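Local coordinates for 457aa long hypothetical protein (Pyrococcus horikoshii, PDB 2CSU) that is of unknown function but probably combines a Rossmann-like CoA-binding domain with two domains related to succinyl-CoA ligases, at residues Phe6-Ile11 against Val137-Thr142. Sequence-based numbering, arbitrary orientation.
Sequences FNPKGI and VDLNAT
L139 touches three of the four contacting residues of 6-11, and its closest approach is to a carbonyl oxygen: CD2 sits 3.4 Å from the backbone F6 O, while CD1 lies 3.6 Å from I11 CD1. With CG anti to the backbone N (chi1 170°), the isobutyl group extends from its strand into the bend that leads into strand 10-14. The P8 ring abuts both methyls, its CD 4.0 Å from L139 CD2 and its CG equally far from L139 CD1. I11 comes in at a slant and touches through its end methyl alone, carried there by an extended chain (chi2 178°). At the more open end V137 crosses N7 at about a right angle, and N7 OD1 lies 3.7 Å from V137 CG1, next to both valine methyls. F6 O, although bordered by methyls of V137 and L139, accepts a hydrogen bond from N134 ND2; N134 lies on strand 131-134, the antiparallel partner of 139-142, and a G1 beta bulge sets D138 and L139 opposite it. L31 of helix 23-31 also touches both I11 and L139. The lead-in to strand 10-14, with I11 near its start, thus packs against the edge of the mixed sheet through apolar contacts of L139 and methyls set against the buried F6 carbonyl, which N134 satisfies.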
ATOM      1  N   PHE A   6     -23.793  19.203   5.308  1.00 28.70           N
ATOM      2  CA  PHE A   6     -23.471  18.318   4.193  1.00 28.78           C
ATOM      3  C   PHE A   6     -24.500  18.411   3.063  1.00 28.81           C
ATOM      4  O   PHE A   6     -24.299  17.915   1.963  1.00 28.47           O
ATOM      5  CB  PHE A   6     -23.411  16.888   4.731  1.00 27.43           C
ATOM      6  CG  PHE A   6     -22.462  16.827   5.891  1.00 27.71           C
ATOM      7  CD1 PHE A   6     -21.094  16.806   5.656  1.00 26.63           C
ATOM      8  CD2 PHE A   6     -22.951  16.804   7.186  1.00 26.61           C
ATOM      9  CE1 PHE A   6     -20.211  16.769   6.726  1.00 25.68           C
ATOM     10  CE2 PHE A   6     -22.059  16.769   8.255  1.00 26.44           C
ATOM     11  CZ  PHE A   6     -20.687  16.754   8.030  1.00 25.68           C
ATOM     12  N   ASN A   7     -25.625  19.080   3.271  1.00 29.71           N
ATOM     13  CA  ASN A   7     -26.625  19.253   2.227  1.00 30.47           C
ATOM     14  C   ASN A   7     -27.164  20.685   2.296  1.00 30.24           C
ATOM     15  O   ASN A   7     -28.368  20.910   2.445  1.00 30.63           O
ATOM     16  CB  ASN A   7     -27.744  18.217   2.412  1.00 29.86           C
ATOM     17  CG  ASN A   7     -27.321  16.821   1.941  1.00 31.89           C
ATOM     18  OD1 ASN A   7     -26.954  16.641   0.778  1.00 33.41           O
ATOM     19  ND2 ASN A   7     -27.365  15.832   2.844  1.00 31.23           N
ATOM     20  N   PRO A   8     -26.263  21.680   2.189  1.00 30.32           N
ATOM     21  CA  PRO A   8     -26.644  23.097   2.244  1.00 30.18           C
ATOM     22  C   PRO A   8     -27.382  23.586   0.997  1.00 31.27           C
ATOM     23  O   PRO A   8     -27.113  23.129  -0.116  1.00 30.78           O
ATOM     24  CB  PRO A   8     -25.308  23.804   2.440  1.00 28.64           C
ATOM     25  CG  PRO A   8     -24.360  22.927   1.666  1.00 28.74           C
ATOM     26  CD  PRO A   8     -24.802  21.530   2.034  1.00 29.58           C
ATOM     27  N   LYS A   9     -28.312  24.514   1.204  1.00 32.44           N
ATOM     28  CA  LYS A   9     -29.109  25.086   0.129  1.00 34.33           C
ATOM     29  C   LYS A   9     -28.525  26.406  -0.348  1.00 33.49           C
ATOM     30  O   LYS A   9     -28.842  26.876  -1.444  1.00 35.13           O
ATOM     31  CB  LYS A   9     -30.555  25.290   0.596  1.00 36.15           C
ATOM     32  CG  LYS A   9     -31.101  24.115   1.400  1.00 38.93           C
ATOM     33  CD  LYS A   9     -32.633  24.048   1.342  1.00 41.49           C
ATOM     34  CE  LYS A   9     -33.278  24.653   2.575  1.00 42.97           C
ATOM     35  NZ  LYS A   9     -34.656  25.144   2.271  1.00 44.83           N
ATOM     36  N   GLY A  10     -27.673  26.993   0.486  1.00 31.96           N
ATOM     37  CA  GLY A  10     -27.031  28.248   0.161  1.00 28.95           C
ATOM     38  C   GLY A  10     -25.712  28.345   0.893  1.00 28.92           C
ATOM     39  O   GLY A  10     -25.673  28.322   2.128  1.00 28.43           O
ATOM     40  N   ILE A  11     -24.623  28.457   0.137  1.00 27.92           N
ATOM     41  CA  ILE A  11     -23.296  28.544   0.729  1.00 25.86           C
ATOM     42  C   ILE A  11     -22.633  29.888   0.518  1.00 25.75           C
ATOM     43  O   ILE A  11     -22.609  30.411  -0.589  1.00 27.86           O
ATOM     44  CB  ILE A  11     -22.330  27.485   0.146  1.00 24.94           C
ATOM     45  CG1 ILE A  11     -22.939  26.091   0.238  1.00 23.77           C
ATOM     46  CG2 ILE A  11     -21.000  27.549   0.879  1.00 22.83           C
ATOM     47  CD1 ILE A  11     -22.069  25.009  -0.371  1.00 23.36           C
ATOM     48  N   VAL A 137     -23.234  14.481  -3.156  1.00 31.03           N
ATOM     49  CA  VAL A 137     -23.813  15.603  -3.889  1.00 30.05           C
ATOM     50  C   VAL A 137     -22.736  16.585  -4.360  1.00 30.05           C
ATOM     51  O   VAL A 137     -22.960  17.783  -4.483  1.00 30.78           O
ATOM     52  CB  VAL A 137     -24.807  16.313  -2.969  1.00 29.99           C
ATOM     53  CG1 VAL A 137     -25.938  15.359  -2.585  1.00 28.86           C
ATOM     54  CG2 VAL A 137     -24.110  16.792  -1.712  1.00 29.99           C
ATOM     55  N   ASP A 138     -21.542  16.074  -4.666  1.00 29.96           N
ATOM     56  CA  ASP A 138     -20.439  16.876  -5.178  1.00 30.54           C
ATOM     57  C   ASP A 138     -20.158  18.137  -4.352  1.00 30.21           C
ATOM     58  O   ASP A 138     -19.901  19.216  -4.907  1.00 30.84           O
ATOM     59  CB  ASP A 138     -20.707  17.265  -6.646  1.00 32.13           C
ATOM     60  CG  ASP A 138     -20.774  16.056  -7.581  1.00 33.95           C
ATOM     61  OD1 ASP A 138     -21.208  16.218  -8.742  1.00 35.10           O
ATOM     62  OD2 ASP A 138     -20.388  14.942  -7.168  1.00 35.72           O
ATOM     63  N   LEU A 139     -20.207  17.999  -3.031  1.00 28.75           N
ATOM     64  CA  LEU A 139     -19.945  19.114  -2.127  1.00 27.32           C
ATOM     65  C   LEU A 139     -18.534  18.976  -1.555  1.00 26.76           C
ATOM     66  O   LEU A 139     -18.256  18.053  -0.796  1.00 25.56           O
ATOM     67  CB  LEU A 139     -20.956  19.118  -0.980  1.00 26.69           C
ATOM     68  CG  LEU A 139     -20.663  20.085   0.186  1.00 26.18           C
ATOM     69  CD1 LEU A 139     -21.139  21.492  -0.164  1.00 24.21           C
ATOM     70  CD2 LEU A 139     -21.383  19.595   1.446  1.00 23.59           C
ATOM     71  N   ASN A 140     -17.648  19.892  -1.931  1.00 26.05           N
ATOM     72  CA  ASN A 140     -16.277  19.872  -1.450  1.00 25.70           C
ATOM     73  C   ASN A 140     -15.893  21.247  -0.913  1.00 25.45           C
ATOM     74  O   ASN A 140     -15.233  22.033  -1.592  1.00 25.24           O
ATOM     75  CB  ASN A 140     -15.334  19.433  -2.582  1.00 25.89           C
ATOM     76  CG  ASN A 140     -13.884  19.342  -2.143  1.00 27.06           C
ATOM     77  OD1 ASN A 140     -13.594  19.081  -0.979  1.00 28.81           O
ATOM     78  ND2 ASN A 140     -12.955  19.552  -3.086  1.00 24.27           N
ATOM     79  N   ALA A 141     -16.337  21.526   0.312  1.00 24.22           N
ATOM     80  CA  ALA A 141     -16.053  22.778   1.003  1.00 22.64           C
ATOM     81  C   ALA A 141     -14.677  22.633   1.673  1.00 23.19           C
ATOM     82  O   ALA A 141     -14.554  22.625   2.910  1.00 23.48           O
ATOM     83  CB  ALA A 141     -17.128  23.041   2.047  1.00 22.34           C
ATOM     84  N   THR A 142     -13.652  22.521   0.835  1.00 22.44           N
ATOM     85  CA  THR A 142     -12.277  22.351   1.283  1.00 24.14           C
ATOM     86  C   THR A 142     -11.328  23.031   0.302  1.00 25.37           C
ATOM     87  O   THR A 142     -11.756  23.504  -0.762  1.00 24.77           O
ATOM     88  CB  THR A 142     -11.905  20.844   1.325  1.00 24.75           C
ATOM     89  OG1 THR A 142     -11.885  20.304  -0.005  1.00 26.94           O
ATOM     90  CG2 THR A 142     -12.897  20.084   2.126  1.00 26.17           C
TER